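Local structure of GTPase-activating protein GYP1 (Saccharomyces cerevisiae, 1FKM) at residues A[65-69]-A[169-173]; A[112-117]-A[137-141]; A[221-227]-A[343-348]. The protein stimulates GTP hydrolysis by Ypt/Rab GTPases such as Ypt1 and Ypt7, supplying an arginine finger and a glutamine finger in trans from its TBC domain. All blocks are in the same frame, centred on the assembly; numbering follows the deposited sequence.

Contact 1: residues A[65-69]-A[169-173]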
loop_
_atom_site.group_PDB
_atom_site.type_symbol
_atom_site.label_atom_id
_atom_site.label_comp_id
_atom_site.label_asym_id
_atom_site.label_seq_id
_atom_site.Cartn_x
_atom_site.Cartn_y
_atom_site.Cartn_z
ATOM N N ARG A 65 -3.136 10.377 -18.062
ATOM C CA ARG A 65 -2.126 11.333 -17.635
ATOM C C ARG A 65 -2.561 12.752 -17.972
ATOM O O ARG A 65 -2.287 13.689 -17.224
ATOM C CB ARG A 65 -0.780 10.985 -18.274
ATOM C CG ARG A 65 -0.211 9.679 -17.711
ATOM C CD ARG A 65 0.999 9.171 -18.472
ATOM N NE ARG A 65 1.568 7.988 -17.828
ATOM C CZ ARG A 65 2.526 7.236 -18.358
ATOM N NH1 ARG A 65 3.023 7.544 -19.549
ATOM N NH2 ARG A 65 2.997 6.184 -17.696
ATOM N N LYS A 66 -3.259 12.906 -19.093
ATOM C CA LYS A 66 -3.761 14.214 -19.489
ATOM C C LYS A 66 -4.893 14.621 -18.541
ATOM O O LYS A 66 -5.020 15.792 -18.172
ATOM C CB LYS A 66 -4.283 14.168 -20.926
ATOM C CG LYS A 66 -4.825 15.496 -21.433
ATOM C CD LYS A 66 -5.328 15.372 -22.864
ATOM C CE LYS A 66 -5.911 16.687 -23.356
ATOM N NZ LYS A 66 -7.084 17.106 -22.538
ATOM N N GLU A 67 -5.713 13.649 -18.145
ATOM C CA GLU A 67 -6.829 13.910 -17.234
ATOM C C GLU A 67 -6.313 14.375 -15.873
ATOM O O GLU A 67 -6.888 15.268 -15.245
ATOM C CB GLU A 67 -7.677 12.647 -17.049
ATOM C CG GLU A 67 -9.044 12.910 -16.440
ATOM C CD GLU A 67 -9.805 11.636 -16.123
ATOM O OE1 GLU A 67 -9.578 10.613 -16.800
ATOM O OE2 GLU A 67 -10.647 11.663 -15.199
ATOM N N TYR A 68 -5.236 13.751 -15.407
ATOM C CA TYR A 68 -4.636 14.129 -14.129
ATOM C C TYR A 68 -4.243 15.603 -14.197
ATOM O O TYR A 68 -4.598 16.398 -13.324
ATOM C CB TYR A 68 -3.389 13.289 -13.864
ATOM C CG TYR A 68 -2.593 13.748 -12.665
ATOM C CD1 TYR A 68 -3.062 13.527 -11.372
ATOM C CD2 TYR A 68 -1.383 14.430 -12.823
ATOM C CE1 TYR A 68 -2.354 13.971 -10.262
ATOM C CE2 TYR A 68 -0.660 14.882 -11.709
ATOM C CZ TYR A 68 -1.159 14.649 -10.436
ATOM O OH TYR A 68 -0.483 15.103 -9.327
ATOM N N ARG A 69 -3.511 15.953 -15.249
ATOM C CA ARG A 69 -3.044 17.320 -15.468
ATOM C C ARG A 69 -4.197 18.320 -15.511
ATOM O O ARG A 69 -4.167 19.344 -14.826
ATOM C CB ARG A 69 -2.256 17.400 -16.781
ATOM C CG ARG A 69 -0.883 16.728 -16.755
ATOM C CD ARG A 69 -0.202 16.858 -18.111
ATOM N NE ARG A 69 1.210 16.485 -18.085
ATOM C CZ ARG A 69 1.667 15.238 -17.988
ATOM N NH1 ARG A 69 0.820 14.222 -17.907
ATOM N NH2 ARG A 69 2.976 15.007 -17.969
ATOM N N GLU A 169 7.966 16.594 -17.123
ATOM C CA GLU A 169 6.872 15.855 -17.754
ATOM C C GLU A 169 6.775 14.408 -17.265
ATOM O O GLU A 169 5.677 13.860 -17.134
ATOM C CB GLU A 169 7.022 15.865 -19.280
ATOM C CG GLU A 169 6.075 14.901 -19.989
ATOM C CD GLU A 169 6.076 15.060 -21.498
ATOM O OE1 GLU A 169 7.169 15.039 -22.105
ATOM O OE2 GLU A 169 4.978 15.197 -22.077
ATOM N N GLN A 170 7.922 13.791 -17.010
ATOM C CA GLN A 170 7.958 12.414 -16.533
ATOM C C GLN A 170 7.472 12.346 -15.086
ATOM O O GLN A 170 6.756 11.423 -14.704
ATOM C CB GLN A 170 9.381 11.864 -16.623
ATOM C CG GLN A 170 9.916 11.730 -18.035
ATOM C CD GLN A 170 11.343 11.224 -18.049
ATOM O OE1 GLN A 170 12.241 11.856 -17.491
ATOM N NE2 GLN A 170 11.559 10.074 -18.677
ATOM N N ILE A 171 7.870 13.324 -14.280
ATOM C CA ILE A 171 7.447 13.360 -12.887
ATOM C C ILE A 171 5.924 13.507 -12.823
ATOM O O ILE A 171 5.266 12.912 -11.965
ATOM C CB ILE A 171 8.147 14.520 -12.128
ATOM C CG1 ILE A 171 9.645 14.212 -12.011
ATOM C CG2 ILE A 171 7.523 14.711 -10.749
ATOM C CD1 ILE A 171 10.458 15.271 -11.299
ATOM N N THR A 172 5.360 14.289 -13.741
ATOM C CA THR A 172 3.915 14.471 -13.765
ATOM C C THR A 172 3.236 13.175 -14.214
ATOM O O THR A 172 2.158 12.838 -13.723
ATOM C CB THR A 172 3.501 15.636 -14.697
ATOM O OG1 THR A 172 4.105 16.849 -14.232
ATOM C CG2 THR A 172 1.986 15.818 -14.690
ATOM N N ASP A 173 3.860 12.454 -15.143
ATOM C CA ASP A 173 3.309 11.173 -15.600
ATOM C C ASP A 173 3.309 10.202 -14.415
ATOM O O ASP A 173 2.365 9.447 -14.221
ATOM C CB ASP A 173 4.157 10.552 -16.712
ATOM C CG ASP A 173 4.067 11.308 -18.021
ATOM O OD1 ASP A 173 3.077 12.042 -18.235
ATOM O OD2 ASP A 173 4.991 11.149 -18.848
#

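Contact 2: residues A[112-117]-A[137-141]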
loop_
_atom_site.group_PDB
_atom_site.type_symbol
_atom_site.label_atom_id
_atom_site.label_comp_id
_atom_site.label_asym_id
_atom_site.label_seq_id
_atom_site.Cartn_x
_atom_site.Cartn_y
_atom_site.Cartn_z
ATOM N N SER A 112 5.314 16.537 -5.195
ATOM C CA SER A 112 4.581 15.550 -5.982
ATOM C C SER A 112 3.499 14.892 -5.133
ATOM O O SER A 112 2.353 14.778 -5.566
ATOM C CB SER A 112 5.523 14.470 -6.526
ATOM O OG SER A 112 6.251 14.937 -7.649
ATOM N N LEU A 113 3.862 14.457 -3.927
ATOM C CA LEU A 113 2.891 13.815 -3.041
ATOM C C LEU A 113 1.796 14.794 -2.625
ATOM O O LEU A 113 0.640 14.417 -2.466
ATOM C CB LEU A 113 3.594 13.239 -1.804
ATOM C CG LEU A 113 4.591 12.108 -2.098
ATOM C CD1 LEU A 113 5.157 11.557 -0.783
ATOM C CD2 LEU A 113 3.899 10.983 -2.884
ATOM N N GLN A 114 2.163 16.059 -2.460
ATOM C CA GLN A 114 1.198 17.088 -2.079
ATOM C C GLN A 114 0.088 17.171 -3.134
ATOM O O GLN A 114 -1.104 17.179 -2.804
ATOM C CB GLN A 114 1.919 18.439 -1.954
ATOM C CG GLN A 114 1.035 19.673 -1.759
ATOM C CD GLN A 114 0.455 19.791 -0.359
ATOM O OE1 GLN A 114 1.126 19.501 0.633
ATOM N NE2 GLN A 114 -0.793 20.243 -0.272
ATOM N N ARG A 115 0.485 17.224 -4.401
ATOM C CA ARG A 115 -0.480 17.314 -5.498
ATOM C C ARG A 115 -1.345 16.061 -5.615
ATOM O O ARG A 115 -2.563 16.146 -5.810
ATOM C CB ARG A 115 0.242 17.562 -6.827
ATOM C CG ARG A 115 0.916 18.925 -6.937
ATOM C CD ARG A 115 1.430 19.176 -8.350
ATOM N NE ARG A 115 2.661 18.453 -8.659
ATOM C CZ ARG A 115 3.886 18.926 -8.440
ATOM N NH1 ARG A 115 4.050 20.130 -7.904
ATOM N NH2 ARG A 115 4.953 18.204 -8.770
ATOM N N ILE A 116 -0.715 14.898 -5.508
ATOM C CA ILE A 116 -1.445 13.636 -5.594
ATOM C C ILE A 116 -2.514 13.530 -4.511
ATOM O O ILE A 116 -3.678 13.230 -4.794
ATOM C CB ILE A 116 -0.483 12.431 -5.458
ATOM C CG1 ILE A 116 0.456 12.380 -6.668
ATOM C CG2 ILE A 116 -1.284 11.141 -5.340
ATOM C CD1 ILE A 116 1.611 11.380 -6.524
ATOM N N LEU A 117 -2.121 13.781 -3.268
ATOM C CA LEU A 117 -3.059 13.679 -2.161
ATOM C C LEU A 117 -4.124 14.756 -2.208
ATOM O O LEU A 117 -5.277 14.512 -1.850
ATOM C CB LEU A 117 -2.315 13.750 -0.827
ATOM C CG LEU A 117 -1.351 12.583 -0.591
ATOM C CD1 LEU A 117 -0.616 12.786 0.729
ATOM C CD2 LEU A 117 -2.120 11.274 -0.574
ATOM N N VAL A 137 0.017 6.001 -0.153
ATOM C CA VAL A 137 0.440 6.428 -1.477
ATOM C C VAL A 137 1.916 6.117 -1.758
ATOM O O VAL A 137 2.293 5.903 -2.913
ATOM C CB VAL A 137 0.210 7.963 -1.671
ATOM C CG1 VAL A 137 1.187 8.759 -0.807
ATOM C CG2 VAL A 137 0.368 8.339 -3.145
ATOM N N THR A 138 2.738 6.043 -0.708
ATOM C CA THR A 138 4.177 5.839 -0.901
ATOM C C THR A 138 4.693 4.556 -1.559
ATOM O O THR A 138 5.639 4.620 -2.357
ATOM C CB THR A 138 4.963 6.135 0.421
ATOM O OG1 THR A 138 4.597 5.208 1.450
ATOM C CG2 THR A 138 4.633 7.543 0.900
ATOM N N PRO A 139 4.101 3.382 -1.255
ATOM C CA PRO A 139 4.608 2.168 -1.912
ATOM C C PRO A 139 4.420 2.252 -3.429
ATOM O O PRO A 139 5.255 1.768 -4.199
ATOM C CB PRO A 139 3.770 1.050 -1.287
ATOM C CG PRO A 139 3.498 1.587 0.103
ATOM C CD PRO A 139 3.149 3.037 -0.185
ATOM N N PHE A 140 3.314 2.863 -3.853
ATOM C CA PHE A 140 3.029 3.039 -5.278
ATOM C C PHE A 140 4.027 4.021 -5.876
ATOM O O PHE A 140 4.629 3.751 -6.914
ATOM C CB PHE A 140 1.626 3.623 -5.490
ATOM C CG PHE A 140 0.515 2.624 -5.349
ATOM C CD1 PHE A 140 0.526 1.443 -6.082
ATOM C CD2 PHE A 140 -0.555 2.875 -4.497
ATOM C CE1 PHE A 140 -0.513 0.526 -5.969
ATOM C CE2 PHE A 140 -1.600 1.963 -4.378
ATOM C CZ PHE A 140 -1.580 0.789 -5.114
ATOM N N PHE A 141 4.173 5.169 -5.214
ATOM C CA PHE A 141 5.069 6.228 -5.679
ATOM C C PHE A 141 6.479 5.706 -5.865
ATOM O O PHE A 141 7.071 5.863 -6.930
ATOM C CB PHE A 141 5.094 7.400 -4.680
ATOM C CG PHE A 141 5.913 8.575 -5.147
ATOM C CD1 PHE A 141 5.418 9.446 -6.112
ATOM C CD2 PHE A 141 7.197 8.783 -4.655
ATOM C CE1 PHE A 141 6.190 10.507 -6.586
ATOM C CE2 PHE A 141 7.979 9.843 -5.124
ATOM C CZ PHE A 141 7.479 10.702 -6.088
#

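Contact 3: residues A[221-227]-A[343-348]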
loop_
_atom_site.group_PDB
_atom_site.type_symbol
_atom_site.label_atom_id
_atom_site.label_comp_id
_atom_site.label_asym_id
_atom_site.label_seq_id
_atom_site.Cartn_x
_atom_site.Cartn_y
_atom_site.Cartn_z
ATOM N N HIS A 221 -6.345 -12.894 27.997
ATOM C CA HIS A 221 -5.225 -12.203 28.631
ATOM C C HIS A 221 -5.361 -10.703 28.390
ATOM O O HIS A 221 -5.135 -9.898 29.293
ATOM C CB HIS A 221 -3.889 -12.694 28.069
ATOM C CG HIS A 221 -2.697 -11.994 28.648
ATOM N ND1 HIS A 221 -2.273 -12.189 29.946
ATOM C CD2 HIS A 221 -1.846 -11.090 28.108
ATOM C CE1 HIS A 221 -1.212 -11.438 30.178
ATOM N NE2 HIS A 221 -0.931 -10.761 29.079
ATOM N N PHE A 222 -5.724 -10.332 27.165
ATOM C CA PHE A 222 -5.904 -8.928 26.819
ATOM C C PHE A 222 -6.973 -8.313 27.717
ATOM O O PHE A 222 -6.816 -7.199 28.213
ATOM C CB PHE A 222 -6.326 -8.781 25.353
ATOM C CG PHE A 222 -5.186 -8.862 24.366
ATOM C CD1 PHE A 222 -3.875 -9.040 24.792
ATOM C CD2 PHE A 222 -5.433 -8.733 23.000
ATOM C CE1 PHE A 222 -2.826 -9.087 23.873
ATOM C CE2 PHE A 222 -4.391 -8.778 22.074
ATOM C CZ PHE A 222 -3.089 -8.954 22.511
ATOM N N GLN A 223 -8.071 -9.034 27.911
ATOM C CA GLN A 223 -9.145 -8.535 28.762
ATOM C C GLN A 223 -8.643 -8.293 30.180
ATOM O O GLN A 223 -8.898 -7.242 30.762
ATOM C CB GLN A 223 -10.318 -9.519 28.793
ATOM C CG GLN A 223 -11.232 -9.438 27.582
ATOM C CD GLN A 223 -11.817 -8.048 27.381
ATOM O OE1 GLN A 223 -11.112 -7.111 27.000
ATOM N NE2 GLN A 223 -13.113 -7.908 27.644
ATOM N N ASN A 224 -7.922 -9.261 30.733
ATOM C CA ASN A 224 -7.402 -9.122 32.086
ATOM C C ASN A 224 -6.418 -7.966 32.214
ATOM O O ASN A 224 -6.349 -7.323 33.262
ATOM C CB ASN A 224 -6.738 -10.425 32.542
ATOM C CG ASN A 224 -7.747 -11.474 32.981
ATOM O OD1 ASN A 224 -8.554 -11.958 32.184
ATOM N ND2 ASN A 224 -7.710 -11.825 34.260
ATOM N N GLU A 225 -5.666 -7.695 31.149
ATOM C CA GLU A 225 -4.684 -6.613 31.161
ATOM C C GLU A 225 -5.240 -5.324 30.560
ATOM O O GLU A 225 -4.506 -4.355 30.363
ATOM C CB GLU A 225 -3.427 -7.026 30.388
ATOM C CG GLU A 225 -2.666 -8.192 31.000
ATOM C CD GLU A 225 -2.247 -7.923 32.437
ATOM O OE1 GLU A 225 -1.733 -6.817 32.709
ATOM O OE2 GLU A 225 -2.423 -8.821 33.289
ATOM N N HIS A 226 -6.543 -5.330 30.291
ATOM C CA HIS A 226 -7.262 -4.213 29.683
ATOM C C HIS A 226 -6.624 -3.682 28.397
ATOM O O HIS A 226 -6.527 -2.472 28.181
ATOM C CB HIS A 226 -7.501 -3.063 30.685
ATOM C CG HIS A 226 -6.257 -2.480 31.282
ATOM N ND1 HIS A 226 -5.551 -3.104 32.288
ATOM C CD2 HIS A 226 -5.604 -1.323 31.025
ATOM C CE1 HIS A 226 -4.517 -2.353 32.627
ATOM N NE2 HIS A 226 -4.526 -1.267 31.875
ATOM N N VAL A 227 -6.197 -4.607 27.541
ATOM C CA VAL A 227 -5.609 -4.257 26.255
ATOM C C VAL A 227 -6.771 -4.257 25.262
ATOM O O VAL A 227 -7.441 -5.271 25.090
ATOM C CB VAL A 227 -4.555 -5.293 25.793
ATOM C CG1 VAL A 227 -4.177 -5.040 24.328
ATOM C CG2 VAL A 227 -3.314 -5.198 26.668
ATOM N N LEU A 343 3.297 -12.385 24.121
ATOM C CA LEU A 343 2.292 -11.458 24.641
ATOM C C LEU A 343 1.687 -11.927 25.963
ATOM O O LEU A 343 1.360 -11.108 26.823
ATOM C CB LEU A 343 1.180 -11.247 23.599
ATOM C CG LEU A 343 1.615 -10.483 22.338
ATOM C CD1 LEU A 343 0.531 -10.537 21.268
ATOM C CD2 LEU A 343 1.930 -9.045 22.715
HETATM N N MSE A 344 1.544 -13.241 26.116
HETATM C CA MSE A 344 0.978 -13.830 27.330
HETATM C C MSE A 344 1.740 -13.448 28.600
HETATM O O MSE A 344 1.211 -13.581 29.703
HETATM C CB MSE A 344 0.953 -15.359 27.218
HETATM C CG MSE A 344 0.006 -15.923 26.170
HETATM SE SE MSE A 344 -1.862 -15.703 26.612
HETATM C CE MSE A 344 -2.095 -17.235 27.769
ATOM N N GLU A 345 2.974 -12.978 28.451
ATOM C CA GLU A 345 3.785 -12.611 29.610
ATOM C C GLU A 345 3.926 -11.102 29.798
ATOM O O GLU A 345 4.734 -10.650 30.608
ATOM C CB GLU A 345 5.184 -13.227 29.487
ATOM C CG GLU A 345 5.210 -14.725 29.200
ATOM C CD GLU A 345 4.547 -15.553 30.286
ATOM O OE1 GLU A 345 4.822 -15.310 31.479
ATOM O OE2 GLU A 345 3.758 -16.461 29.945
HETATM N N MSE A 346 3.136 -10.327 29.060
HETATM C CA MSE A 346 3.214 -8.866 29.137
HETATM C C MSE A 346 1.976 -8.203 29.713
HETATM O O MSE A 346 0.871 -8.713 29.566
HETATM C CB MSE A 346 3.449 -8.281 27.741
HETATM C CG MSE A 346 4.787 -8.603 27.119
HETATM SE SE MSE A 346 4.852 -7.973 25.284
HETATM C CE MSE A 346 5.550 -9.577 24.458
ATOM N N ASP A 347 2.168 -7.058 30.365
ATOM C CA ASP A 347 1.044 -6.311 30.917
ATOM C C ASP A 347 0.677 -5.224 29.908
ATOM O O ASP A 347 1.237 -5.184 28.810
ATOM C CB ASP A 347 1.387 -5.694 32.286
ATOM C CG ASP A 347 2.590 -4.762 32.246
ATOM O OD1 ASP A 347 2.946 -4.242 31.165
ATOM O OD2 ASP A 347 3.177 -4.532 33.326
ATOM N N PHE A 348 -0.254 -4.348 30.269
ATOM C CA PHE A 348 -0.691 -3.304 29.350
ATOM C C PHE A 348 0.416 -2.514 28.649
ATOM O O PHE A 348 0.503 -2.520 27.423
ATOM C CB PHE A 348 -1.621 -2.315 30.051
ATOM C CG PHE A 348 -2.109 -1.223 29.146
ATOM C CD1 PHE A 348 -3.095 -1.478 28.203
ATOM C CD2 PHE A 348 -1.538 0.047 29.194
ATOM C CE1 PHE A 348 -3.506 -0.492 27.314
ATOM C CE2 PHE A 348 -1.941 1.042 28.309
ATOM C CZ PHE A 348 -2.928 0.771 27.365
#

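Contact 1: residues A[65-69]-A[169-173]
Arg69 and Asp173 form the salt bridge that joins these two helical segments, and both bonds of the bridge go to one carboxylate oxygen. Asp173 OD1 takes Arg69 NH2 at 3.0 Å and Arg69 NH1 at 3.2 Å, so the guanidinium grips end-on with both terminal nitrogens converging on a single atom. OD1 lies close to the guanidinium plane, but the carboxylate is turned 62° against it: NH1 comes in nearly along the C-O bond, whereas NH2 approaches from above the carboxylate plane. The Arg69 chain runs extended from CG to NE, with CG anti to the carbonyl carbon, and turns only at its end, where chi4 of 73° swings the guanidinium round to Asp173. A weak bond from NH1 to Arg65 O, one helical turn back, further limits its rotation.

Thr172 supplies the apolar floor. Its CG2 sits over the centre of one face of the Arg69 guanidinium, 3.4 Å from CZ, while OG1 is engaged with the carbonyl of Asp168. The same methyl also approaches the Tyr68 ring, with 4.1 Å between CG2 and Tyr68 CE2; the phenol oxygen goes on to Glu175.

Arg65 meets Asp173 differently. Its guanidinium stacks on the carboxylate with nearly parallel planes, and Asp173 CB lies over the rim of one face. Arg65 CD comes within 3.6 Å of Asp173 OD1, yet no N-H points at the acid; the guanidinium's salt bridge is to Asp177, a turn further along. Two arginines one turn apart thus flank Asp173, which would probably favour its ionised form. With short axes 10.5 Å apart and crossing at 95°, this is a near-perpendicular, salt-bridged helix packing at the surface of the all-helical TBC domain.

Contact 2: residues A[112-117]-A[137-141]
A wholly apolar helix-helix packing in the interior of the TBC domain joins helix 107-123 to helix 133-145, with every touching residue buried. The short axes pass 11.7 Å apart at 121°, a wide separation that side chains bridge from both sides.

Leu113 is central. Its CD2 methyl lies over one face of the Phe141 ring, 4.1 Å from the centroid and 24° off the normal, a CH-pi contact displaced toward the CG-CD1 side. Phe141 reaches across because its CG stands anti to the backbone N (chi1 -175°). Further round the ring, Ser112 CB is 4.0 Å from Phe141 CE1; the hydroxyl of Ser112 is engaged elsewhere, with Glu175 and Ser108 O.

Val137 divides its two methyls between different partners. CG2 meets Ile116 CG2 at 3.9 Å, whereas CG1 faces Leu113 CD2 at 4.1 Å and Leu117 CD2 at 4.2 Å. These separations describe close van der Waals packing without compression.

The Leu117 side chain lies about 9 Å from that of Gln131, the glutamine finger, so this packing is near that catalytic residue. Helix 168-186 packs against both partners, through Ile171 on Ser112 and Leu174 on Phe141; helix 57-74 adds Tyr68 against Ile116, and helix 247-261 borders Thr138 and Pro139.

Contact 3: residues A[221-227]-A[343-348]
His221 donates a hydrogen bond from NE2 to Met346 O at 2.8 Å, with an N-H...O angle of 152°. The acceptor lies near the imidazole plane, and the donor lies in the carbonyl plane of Met346. Having CG anti to the backbone N (chi1 178°) carries the ring off the last turn of helix 216-224 toward the type I turn 343-346. There the ring is sandwiched: Met344 CA stands over one face, 4.1 Å from the centroid, and Glu225 CG lies over the opposite face. The selenium of Met344, a selenomethionine, bends back to 3.9 Å from His221 CB.

Phe222 is met at its ring edge, where CZ touches Leu343 CD1 at 4.1 Å; Val227 CG1 covers the centre of one face. Glu225, the first residue to leave helical geometry, runs its bent side chain along the backbone of Asp347, with OE1 3.3 Å from Asp347 CB. Its carbonyl oxygen stands 3.5 Å from Phe348 CB.

His226 has positive phi and is the C-prime residue of a Schellman motif, in which Val227 N bonds to Phe222 O and His226 N to Gln223 O. Its imidazole lies nearly parallel to the Phe348 ring, at 13°, but scarcely overlaps it; this pairing belongs to one of two deposited conformers and is doubtful. Val227 closes the segment by placing CG2 4.0 Å from Phe348 CD1.

The chemistry is therefore mixed. A directional bond joins His221 to the turn, and apolar contacts of Phe222 and Val227 fill in around it. Since NE2 must carry a proton to donate, the geometry fits a neutral NE2-H tautomer or a doubly protonated ring, and nearby Glu225 might favour the latter.

Overall arrangement
Following the chain from the N terminus, helix 57-74 is the first to take part, and contact 1 closes a loop of 99 residues when it meets helix 168-186. Contact 2 is nested inside that loop, joining helix 107-123 to helix 133-145 across a short connection. Their centres are 13 Å apart and they touch directly, Ile171 CG2 lying 3.4 Å from Ser112 OG, so the outer salt-bridged pair and the buried pair belong to one helical cluster. Contact 3 follows in series and closes a loop that includes the unmodelled 263-322, tying the end of helix 216-224 to the turn before helix 348-355. It lies on the opposite side of the chain's centre from the other two, about 50 Å from contact 1, centre to centre.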